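Local coordinates for probable porin (Pseudomonas aeruginosa, PDB 4FSP), which probably works as an outer-membrane porin of the OprD family, forming a beta-barrel channel through which small solutes would cross the outer membrane, at residues A[32-37]-A[47-52]; A[381-386]-A[395-400]; A[283-288]-A[303-308]. One frame throughout, in Å; residues are numbered along the deposited sequence.

Contact 1: A[32-37]-A[47-52]; sequences FYMNRD and SEEWAQ
F32 to R36 pair with A51 to S47 as an antiparallel, surface-lying strand contact, the two arms of the beta hairpin formed by strands 24-38 and 47-59 in the barrel wall. The register is regular: F32-A51, M34-E49 and R36-S47 are the hydrogen-bonded pairs, Y33-W50 and N35-E48 the non-hydrogen-bonded ones. M34 N donates to E49 O at 2.8 Å, while in the R36-S47 pair the bond from R36 N to S47 O is weak, at 3.3 Å.

The side chains of the non-hydrogen-bonded pairs share one face. Y33 leans over strand 47-52, with CG anti to the backbone N (chi1 172°), and its OH donates a hydrogen bond to E48 OE1 at 2.5 Å, on the anti side of the carboxylate and 20° out of its plane. The edge of the Y33 ring also meets the face of the five-membered ring of W50, an offset edge-to-face pair with centroids 5.9 Å apart and planes at 75°. W50 CD1 also lies 3.8 Å from Y33 CB, and its NE1 is taken by N31.

On the other face M34 CB and E49 CB meet at 4.2 Å, and R36 leads away to a salt bridge with E396. There F32 and A51 touch L140 of a loop, consistent with this being the lumenal side. Such alternation between lining and outward residues is characteristic of the up-and-down meander of an antiparallel porin barrel.

Contact 2: A[381-386]-A[395-400]; sequences WRNATY and DENRLY
W381 and N397 bring two flat groups side by side, indole and amide nearly coplanar (planes 18° apart). The edge of the indole is occupied: N397 OD1 lies in the ring plane off NE1, and R398 O comes up to the same edge near CD1. L399 CD2 approaches CD1 obliquely at 3.9 Å. The R382 guanidinium is likewise met at its edge, where Y400 OH lies in its plane, 3.3 Å from NH1.

N397 OD1 is gripped by two donors. W381 NE1 bonds to it at 2.6 Å, on a lone pair, whereas N383 ND2, 3.1 Å away, sits above the carbonyl plane by 43°. N397 turns its CG beside its own backbone N (chi1 -75°), which carries the amide oxygen across to both donors and helps to fix the amide's rotation.

The side of R382, R398 and E396 carries the charges. R382 bends at chi3, laying CD against Y400 CE1 at 3.5 Å, and its NH1 stands beside the extended R398 chain. R398 NE makes a salt bridge to E396 OE2 (2.8 Å) within its own strand, coming from above the carboxylate plane, which probably fixes R398 at NE. E396 OE1 is the partner of R36, and Y400 OH, a longer partner of R382 NH1, also meets G138 O.

Four backbone hydrogen bonds join the strands; R382 N to R398 O, at 2.8 Å, is nearly straight. The hairpin of strands 378-388 and 394-406 lies between strand 358-368, bonded to the first, and strand 24-38, bonded to the second. This last pairing closes the barrel between the two ends of the chain, while Q308 NE2, from a loop, hydrogen-bonds E396 OE2 and R382 O, and its side chain packs on A384 and R398.

Contact 3: A[283-288]-A[303-308]; sequences GYQRMS and LVNFGQ
Q285 and N305 supply the one hydrogen bond across this buried contact, between a barrel strand and an irregular loop: N305 N donates to Q285 OE1 at 3.1 Å. The bond is not ideally placed, since the donor stands 49° above the plane of the amide carbonyl and off its lone pairs. OE1 is also, and more strongly, engaged by S267 OG, and NE2 bonds to F312 O and D311 O, so both ends of the amide are engaged. An extended chain, with CG anti to the backbone N (chi1 178°), carries the group from the strand to the loop.

Side-by-side contact accounts for much of the rest. The side chains of Q285 and N305 slide past each other in opposite directions, their amide planes 40° apart, with N305 ND2 3.4 Å from Q285 CB. L303 crosses the Q285 side chain at about a right angle, bringing its CB to 3.2 Å from OE1. The polar end of N305 finds its partners in the wall, Q321 at OD1 and S319 at ND2.

Apolar touches are fewer. L303 CD2 meets M287 CE tip to tip at 4.1 Å. Nearer the start of the strand, V304 CG2 rests 4.0 Å from G283 CA.

N305 is the centre of an inverse gamma turn, with a weak bond from F306 N to V304 O. This turn faces strand 278-288, which hydrogen-bonds through its backbone to strands 262-273 and 318-327 on either side. All three strands grip the loop: S267 meets V304, Q321 meets both V304 and N305, and Q285 lies between them.

How the contacts relate
Contacts 1 and 2 are neighbouring hairpins of the wall, joined edge to edge by strands 24-38 and 394-406, and both split their side chains between two faces. Contact 1 is the most superficial, held by routine strand pairing, a tyrosine-acid bond and an aromatic pair; contact 2, partly buried, concentrates arginines and acid on its loop-facing side, as would suit a charged channel lining. Contact 3 is buried and differs in kind: a side-chain amide of the strand takes a backbone N-H of the loop, in place of strand pairing. Its 303-308 segment nevertheless ends at contact 2, where Q308 reaches E396 and R382 O. Contact 1 touches contact 2 but not contact 3.

Contact 1: A[32-37]-A[47-52]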
loop_
_atom_site.group_PDB
_atom_site.type_symbol
_atom_site.label_atom_id
_atom_site.label_comp_id
_atom_site.label_asym_id
_atom_site.label_seq_id
_atom_site.Cartn_x
_atom_site.Cartn_y
_atom_site.Cartn_z
ATOM N N PHE A 32 12.015 0.905 14.866
ATOM C CA PHE A 32 11.501 2.050 14.116
ATOM C C PHE A 32 11.598 3.341 14.940
ATOM O O PHE A 32 11.123 3.404 16.079
ATOM C CB PHE A 32 10.059 1.749 13.686
ATOM C CG PHE A 32 9.268 2.949 13.238
ATOM C CD1 PHE A 32 9.637 3.673 12.111
ATOM C CD2 PHE A 32 8.116 3.319 13.921
ATOM C CE1 PHE A 32 8.882 4.771 11.689
ATOM C CE2 PHE A 32 7.356 4.411 13.510
ATOM C CZ PHE A 32 7.737 5.139 12.392
ATOM N N TYR A 33 12.247 4.355 14.372
ATOM C CA TYR A 33 12.319 5.673 15.001
ATOM C C TYR A 33 11.733 6.729 14.073
ATOM O O TYR A 33 11.982 6.721 12.866
ATOM C CB TYR A 33 13.757 6.048 15.364
ATOM C CG TYR A 33 13.891 7.479 15.846
ATOM C CD1 TYR A 33 13.621 7.817 17.163
ATOM C CD2 TYR A 33 14.282 8.494 14.981
ATOM C CE1 TYR A 33 13.740 9.129 17.603
ATOM C CE2 TYR A 33 14.400 9.805 15.410
ATOM C CZ TYR A 33 14.128 10.114 16.717
ATOM O OH TYR A 33 14.250 11.414 17.135
ATOM N N MET A 34 10.968 7.652 14.643
ATOM C CA MET A 34 10.295 8.660 13.845
ATOM C C MET A 34 10.405 10.010 14.528
ATOM O O MET A 34 10.138 10.136 15.727
ATOM C CB MET A 34 8.830 8.277 13.642
ATOM C CG MET A 34 7.996 9.308 12.909
ATOM S SD MET A 34 6.291 8.746 12.697
ATOM C CE MET A 34 5.398 10.291 12.858
ATOM N N ASN A 35 10.800 11.009 13.743
ATOM C CA ASN A 35 11.026 12.362 14.225
ATOM C C ASN A 35 10.239 13.364 13.389
ATOM O O ASN A 35 10.211 13.273 12.163
ATOM C CB ASN A 35 12.512 12.692 14.150
ATOM C CG ASN A 35 12.935 13.645 15.221
ATOM O OD1 ASN A 35 12.120 14.051 16.047
ATOM N ND2 ASN A 35 14.213 14.003 15.232
ATOM N N ARG A 36 9.613 14.330 14.050
ATOM C CA ARG A 36 8.670 15.195 13.360
ATOM C C ARG A 36 8.680 16.638 13.863
ATOM O O ARG A 36 8.447 16.897 15.043
ATOM C CB ARG A 36 7.270 14.600 13.481
ATOM C CG ARG A 36 6.448 14.751 12.233
ATOM C CD ARG A 36 5.116 14.035 12.364
ATOM N NE ARG A 36 4.912 13.090 11.271
ATOM C CZ ARG A 36 3.730 12.780 10.755
ATOM N NH1 ARG A 36 2.631 13.346 11.229
ATOM N NH2 ARG A 36 3.649 11.908 9.760
ATOM N N ASP A 37 8.933 17.573 12.951
ATOM C CA ASP A 37 9.055 18.993 13.293
ATOM C C ASP A 37 7.894 19.755 12.647
ATOM O O ASP A 37 7.743 19.735 11.426
ATOM C CB ASP A 37 10.407 19.519 12.784
ATOM C CG ASP A 37 10.709 20.951 13.222
ATOM O OD1 ASP A 37 9.789 21.663 13.676
ATOM O OD2 ASP A 37 11.882 21.375 13.090
ATOM N N SER A 47 7.722 16.318 17.819
ATOM C CA SER A 47 7.323 15.062 18.462
ATOM C C SER A 47 8.299 13.941 18.118
ATOM O O SER A 47 9.230 14.140 17.339
ATOM C CB SER A 47 5.909 14.657 18.045
ATOM O OG SER A 47 5.893 14.145 16.722
ATOM N N GLU A 48 8.074 12.759 18.683
ATOM C CA GLU A 48 9.022 11.662 18.534
ATOM C C GLU A 48 8.366 10.328 18.821
ATOM O O GLU A 48 7.369 10.266 19.540
ATOM C CB GLU A 48 10.177 11.854 19.509
ATOM C CG GLU A 48 11.540 11.918 18.868
ATOM C CD GLU A 48 12.639 12.067 19.898
ATOM O OE1 GLU A 48 13.812 12.229 19.506
ATOM O OE2 GLU A 48 12.328 12.020 21.109
ATOM N N GLU A 49 8.944 9.259 18.282
ATOM C CA GLU A 49 8.406 7.913 18.471
ATOM C C GLU A 49 9.486 6.861 18.233
ATOM O O GLU A 49 10.174 6.878 17.207
ATOM C CB GLU A 49 7.220 7.690 17.530
ATOM C CG GLU A 49 6.529 6.344 17.668
ATOM C CD GLU A 49 5.226 6.283 16.879
ATOM O OE1 GLU A 49 4.732 7.356 16.457
ATOM O OE2 GLU A 49 4.698 5.165 16.679
ATOM N N TRP A 50 9.643 5.950 19.187
ATOM C CA TRP A 50 10.648 4.898 19.080
ATOM C C TRP A 50 10.070 3.602 19.630
ATOM O O TRP A 50 9.422 3.601 20.675
ATOM C CB TRP A 50 11.912 5.281 19.850
ATOM C CG TRP A 50 13.087 4.407 19.550
ATOM C CD1 TRP A 50 13.334 3.736 18.390
ATOM C CD2 TRP A 50 14.178 4.104 20.431
ATOM N NE1 TRP A 50 14.519 3.037 18.492
ATOM C CE2 TRP A 50 15.052 3.246 19.732
ATOM C CE3 TRP A 50 14.497 4.475 21.741
ATOM C CZ2 TRP A 50 16.224 2.751 20.304
ATOM C CZ3 TRP A 50 15.662 3.985 22.306
ATOM C CH2 TRP A 50 16.512 3.133 21.590
ATOM N N ALA A 51 10.302 2.500 18.922
ATOM C CA ALA A 51 9.610 1.256 19.227
ATOM C C ALA A 51 10.290 0.048 18.609
ATOM O O ALA A 51 10.895 0.141 17.535
ATOM C CB ALA A 51 8.162 1.330 18.757
ATOM N N GLN A 52 10.181 -1.082 19.302
ATOM C CA GLN A 52 10.693 -2.350 18.818
ATOM C C GLN A 52 9.525 -3.290 18.534
ATOM O O GLN A 52 8.633 -3.485 19.375
ATOM C CB GLN A 52 11.616 -2.989 19.856
ATOM C CG GLN A 52 12.236 -4.293 19.394
ATOM C CD GLN A 52 13.171 -4.093 18.222
ATOM O OE1 GLN A 52 13.918 -3.114 18.173
ATOM N NE2 GLN A 52 13.131 -5.019 17.264
#

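Contact 2: A[381-386]-A[395-400]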
loop_
_atom_site.group_PDB
_atom_site.type_symbol
_atom_site.label_atom_id
_atom_site.label_comp_id
_atom_site.label_asym_id
_atom_site.label_seq_id
_atom_site.Cartn_x
_atom_site.Cartn_y
_atom_site.Cartn_z
ATOM N N TRP A 381 16.648 4.894 5.945
ATOM C CA TRP A 381 16.464 6.259 6.407
ATOM C C TRP A 381 15.577 6.982 5.413
ATOM O O TRP A 381 15.944 7.126 4.242
ATOM C CB TRP A 381 17.815 6.979 6.498
ATOM C CG TRP A 381 17.713 8.416 6.926
ATOM C CD1 TRP A 381 16.697 8.987 7.634
ATOM C CD2 TRP A 381 18.666 9.465 6.672
ATOM N NE1 TRP A 381 16.956 10.324 7.835
ATOM C CE2 TRP A 381 18.159 10.641 7.259
ATOM C CE3 TRP A 381 19.895 9.522 6.003
ATOM C CZ2 TRP A 381 18.837 11.863 7.194
ATOM C CZ3 TRP A 381 20.569 10.734 5.942
ATOM C CH2 TRP A 381 20.038 11.888 6.533
ATOM N N ARG A 382 14.410 7.431 5.874
ATOM C CA ARG A 382 13.495 8.200 5.025
ATOM C C ARG A 382 13.306 9.606 5.584
ATOM O O ARG A 382 12.806 9.796 6.704
ATOM C CB ARG A 382 12.148 7.477 4.874
ATOM C CG ARG A 382 12.300 6.020 4.453
ATOM C CD ARG A 382 10.957 5.298 4.426
ATOM N NE ARG A 382 10.045 5.910 3.464
ATOM C CZ ARG A 382 8.751 6.118 3.686
ATOM N NH1 ARG A 382 8.207 5.744 4.848
ATOM N NH2 ARG A 382 8.004 6.691 2.747
ATOM N N ASN A 383 13.726 10.591 4.799
ATOM C CA ASN A 383 13.649 11.978 5.214
ATOM C C ASN A 383 12.707 12.767 4.319
ATOM O O ASN A 383 12.670 12.548 3.114
ATOM C CB ASN A 383 15.039 12.600 5.196
ATOM C CG ASN A 383 15.002 14.100 5.321
ATOM O OD1 ASN A 383 14.908 14.813 4.320
ATOM N ND2 ASN A 383 15.086 14.592 6.551
ATOM N N ALA A 384 11.943 13.689 4.898
ATOM C CA ALA A 384 10.996 14.459 4.102
ATOM C C ALA A 384 10.869 15.903 4.535
ATOM O O ALA A 384 10.943 16.224 5.724
ATOM C CB ALA A 384 9.631 13.804 4.104
ATOM N N THR A 385 10.657 16.760 3.543
ATOM C CA THR A 385 10.351 18.158 3.760
ATOM C C THR A 385 9.037 18.462 3.064
ATOM O O THR A 385 8.905 18.239 1.852
ATOM C CB THR A 385 11.430 19.060 3.134
ATOM O OG1 THR A 385 12.690 18.813 3.774
ATOM C CG2 THR A 385 11.046 20.509 3.311
ATOM N N TYR A 386 8.071 18.970 3.826
ATOM C CA TYR A 386 6.746 19.287 3.292
ATOM C C TYR A 386 6.343 20.719 3.605
ATOM O O TYR A 386 6.322 21.134 4.764
ATOM C CB TYR A 386 5.690 18.330 3.851
ATOM C CG TYR A 386 4.258 18.722 3.536
ATOM C CD1 TYR A 386 3.753 18.602 2.255
ATOM C CD2 TYR A 386 3.411 19.201 4.527
ATOM C CE1 TYR A 386 2.450 18.949 1.964
ATOM C CE2 TYR A 386 2.094 19.547 4.245
ATOM C CZ TYR A 386 1.622 19.414 2.959
ATOM O OH TYR A 386 0.323 19.754 2.643
ATOM N N ASP A 395 8.784 18.798 8.737
ATOM C CA ASP A 395 10.019 18.088 8.400
ATOM C C ASP A 395 9.986 16.785 9.176
ATOM O O ASP A 395 9.590 16.761 10.349
ATOM C CB ASP A 395 11.265 18.870 8.820
ATOM C CG ASP A 395 11.536 20.075 7.937
ATOM O OD1 ASP A 395 10.571 20.683 7.427
ATOM O OD2 ASP A 395 12.723 20.422 7.751
ATOM N N GLU A 396 10.406 15.695 8.540
ATOM C CA GLU A 396 10.248 14.382 9.166
ATOM C C GLU A 396 11.352 13.393 8.816
ATOM O O GLU A 396 11.801 13.327 7.668
ATOM C CB GLU A 396 8.888 13.787 8.780
ATOM C CG GLU A 396 8.602 12.421 9.384
ATOM C CD GLU A 396 7.351 11.797 8.804
ATOM O OE1 GLU A 396 6.252 12.121 9.303
ATOM O OE2 GLU A 396 7.457 10.999 7.841
ATOM N N ASN A 397 11.783 12.631 9.814
ATOM C CA ASN A 397 12.698 11.516 9.597
ATOM C C ASN A 397 12.125 10.214 10.115
ATOM O O ASN A 397 11.560 10.170 11.204
ATOM C CB ASN A 397 14.025 11.764 10.299
ATOM C CG ASN A 397 14.869 12.773 9.577
ATOM O OD1 ASN A 397 15.653 12.430 8.693
ATOM N ND2 ASN A 397 14.706 14.034 9.936
ATOM N N ARG A 398 12.276 9.153 9.329
ATOM C CA ARG A 398 11.938 7.812 9.781
ATOM C C ARG A 398 13.139 6.915 9.568
ATOM O O ARG A 398 13.805 6.979 8.525
ATOM C CB ARG A 398 10.741 7.263 9.010
ATOM C CG ARG A 398 9.424 7.911 9.381
ATOM C CD ARG A 398 8.379 7.575 8.344
ATOM N NE ARG A 398 7.125 8.298 8.530
ATOM C CZ ARG A 398 6.050 7.783 9.116
ATOM N NH1 ARG A 398 6.080 6.542 9.591
ATOM N NH2 ARG A 398 4.950 8.512 9.231
ATOM N N LEU A 399 13.399 6.083 10.566
ATOM C CA LEU A 399 14.562 5.207 10.607
ATOM C C LEU A 399 14.083 3.802 10.892
ATOM O O LEU A 399 13.268 3.581 11.796
ATOM C CB LEU A 399 15.520 5.643 11.723
ATOM C CG LEU A 399 16.473 6.787 11.392
ATOM C CD1 LEU A 399 17.160 7.296 12.653
ATOM C CD2 LEU A 399 17.496 6.305 10.383
ATOM N N TYR A 400 14.576 2.846 10.117
ATOM C CA TYR A 400 14.158 1.469 10.289
ATOM C C TYR A 400 15.391 0.596 10.321
ATOM O O TYR A 400 16.253 0.680 9.439
ATOM C CB TYR A 400 13.256 1.009 9.142
ATOM C CG TYR A 400 12.109 1.932 8.801
ATOM C CD1 TYR A 400 12.298 3.024 7.964
ATOM C CD2 TYR A 400 10.826 1.692 9.286
ATOM C CE1 TYR A 400 11.244 3.873 7.629
ATOM C CE2 TYR A 400 9.768 2.535 8.958
ATOM C CZ TYR A 400 9.983 3.622 8.127
ATOM O OH TYR A 400 8.936 4.463 7.798
#

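Contact 3: A[283-288]-A[303-308]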
loop_
_atom_site.group_PDB
_atom_site.type_symbol
_atom_site.label_atom_id
_atom_site.label_comp_id
_atom_site.label_asym_id
_atom_site.label_seq_id
_atom_site.Cartn_x
_atom_site.Cartn_y
_atom_site.Cartn_z
ATOM N N GLY A 283 5.750 11.626 -12.677
ATOM C CA GLY A 283 4.412 11.280 -12.229
ATOM C C GLY A 283 3.525 12.494 -12.382
ATOM O O GLY A 283 4.005 13.637 -12.292
ATOM N N TYR A 284 2.243 12.260 -12.641
ATOM C CA TYR A 284 1.295 13.357 -12.746
ATOM C C TYR A 284 -0.030 12.950 -12.154
ATOM O O TYR A 284 -0.457 11.800 -12.277
ATOM C CB TYR A 284 1.097 13.795 -14.199
ATOM C CG TYR A 284 0.027 14.856 -14.363
ATOM C CD1 TYR A 284 0.280 16.187 -14.060
ATOM C CD2 TYR A 284 -1.247 14.521 -14.794
ATOM C CE1 TYR A 284 -0.711 17.155 -14.193
ATOM C CE2 TYR A 284 -2.237 15.484 -14.935
ATOM C CZ TYR A 284 -1.964 16.792 -14.637
ATOM O OH TYR A 284 -2.953 17.738 -14.783
ATOM N N GLN A 285 -0.710 13.907 -11.537
ATOM C CA GLN A 285 -1.894 13.576 -10.753
ATOM C C GLN A 285 -2.842 14.755 -10.712
ATOM O O GLN A 285 -2.405 15.913 -10.641
ATOM C CB GLN A 285 -1.461 13.167 -9.342
ATOM C CG GLN A 285 -2.577 12.829 -8.375
ATOM C CD GLN A 285 -2.045 12.079 -7.153
ATOM O OE1 GLN A 285 -1.579 10.929 -7.259
ATOM N NE2 GLN A 285 -2.094 12.734 -5.990
ATOM N N ARG A 286 -4.137 14.459 -10.745
ATOM C CA ARG A 286 -5.138 15.504 -10.816
ATOM C C ARG A 286 -6.392 15.068 -10.100
ATOM O O ARG A 286 -6.867 13.959 -10.314
ATOM C CB ARG A 286 -5.476 15.804 -12.276
ATOM C CG ARG A 286 -6.701 16.662 -12.448
ATOM C CD ARG A 286 -6.362 18.004 -12.999
ATOM N NE ARG A 286 -7.052 18.276 -14.254
ATOM C CZ ARG A 286 -7.514 19.470 -14.605
ATOM N NH1 ARG A 286 -7.369 20.515 -13.800
ATOM N NH2 ARG A 286 -8.121 19.619 -15.765
ATOM N N MET A 287 -6.923 15.941 -9.249
ATOM C CA MET A 287 -8.187 15.682 -8.577
ATOM C C MET A 287 -9.273 16.565 -9.202
ATOM O O MET A 287 -9.111 17.789 -9.294
ATOM C CB MET A 287 -8.050 16.006 -7.078
ATOM C CG MET A 287 -6.975 15.206 -6.356
ATOM S SD MET A 287 -7.414 13.460 -6.248
ATOM C CE MET A 287 -6.005 12.720 -7.067
ATOM N N SER A 288 -10.379 15.970 -9.634
ATOM C CA SER A 288 -11.474 16.782 -10.164
ATOM C C SER A 288 -12.783 16.453 -9.482
ATOM O O SER A 288 -12.940 15.364 -8.916
ATOM C CB SER A 288 -11.631 16.605 -11.679
ATOM O OG SER A 288 -10.498 17.120 -12.344
ATOM N N LEU A 303 -2.198 6.097 -5.045
ATOM C CA LEU A 303 -1.940 7.218 -5.956
ATOM C C LEU A 303 -0.447 7.293 -6.276
ATOM O O LEU A 303 0.378 6.978 -5.412
ATOM C CB LEU A 303 -2.400 8.523 -5.300
ATOM C CG LEU A 303 -3.892 8.717 -4.992
ATOM C CD1 LEU A 303 -4.097 9.934 -4.095
ATOM C CD2 LEU A 303 -4.661 8.905 -6.291
ATOM N N VAL A 304 -0.066 7.697 -7.487
ATOM C CA VAL A 304 1.376 7.762 -7.750
ATOM C C VAL A 304 2.060 8.942 -7.078
ATOM O O VAL A 304 3.196 8.820 -6.625
ATOM C CB VAL A 304 1.806 7.614 -9.239
ATOM C CG1 VAL A 304 0.690 7.082 -10.106
ATOM C CG2 VAL A 304 2.407 8.887 -9.780
ATOM N N ASN A 305 1.371 10.072 -6.983
ATOM C CA ASN A 305 1.959 11.228 -6.303
ATOM C C ASN A 305 1.654 11.192 -4.818
ATOM O O ASN A 305 1.000 12.084 -4.278
ATOM C CB ASN A 305 1.516 12.543 -6.954
ATOM C CG ASN A 305 2.215 12.770 -8.278
ATOM O OD1 ASN A 305 3.053 11.946 -8.665
ATOM N ND2 ASN A 305 1.871 13.866 -8.993
ATOM N N PHE A 306 2.118 10.128 -4.170
ATOM C CA PHE A 306 1.926 9.950 -2.736
ATOM C C PHE A 306 3.306 9.866 -2.152
ATOM O O PHE A 306 4.078 8.973 -2.510
ATOM C CB PHE A 306 1.157 8.655 -2.454
ATOM C CG PHE A 306 1.244 8.193 -1.024
ATOM C CD1 PHE A 306 0.784 8.995 0.014
ATOM C CD2 PHE A 306 1.773 6.950 -0.720
ATOM C CE1 PHE A 306 0.872 8.569 1.329
ATOM C CE2 PHE A 306 1.856 6.516 0.586
ATOM C CZ PHE A 306 1.404 7.326 1.618
ATOM N N GLY A 307 3.644 10.805 -1.276
ATOM C CA GLY A 307 4.988 10.833 -0.720
ATOM C C GLY A 307 5.061 10.224 0.671
ATOM O O GLY A 307 4.163 9.469 1.095
ATOM N N GLN A 308 6.137 10.548 1.379
ATOM C CA GLN A 308 6.333 10.078 2.747
ATOM C C GLN A 308 5.303 10.733 3.659
ATOM O O GLN A 308 4.886 10.142 4.649
ATOM C CB GLN A 308 7.767 10.374 3.226
ATOM C CG GLN A 308 8.089 9.922 4.664
ATOM C CD GLN A 308 9.516 10.269 5.098
ATOM O OE1 GLN A 308 10.452 10.252 4.285
ATOM N NE2 GLN A 308 9.688 10.584 6.389
#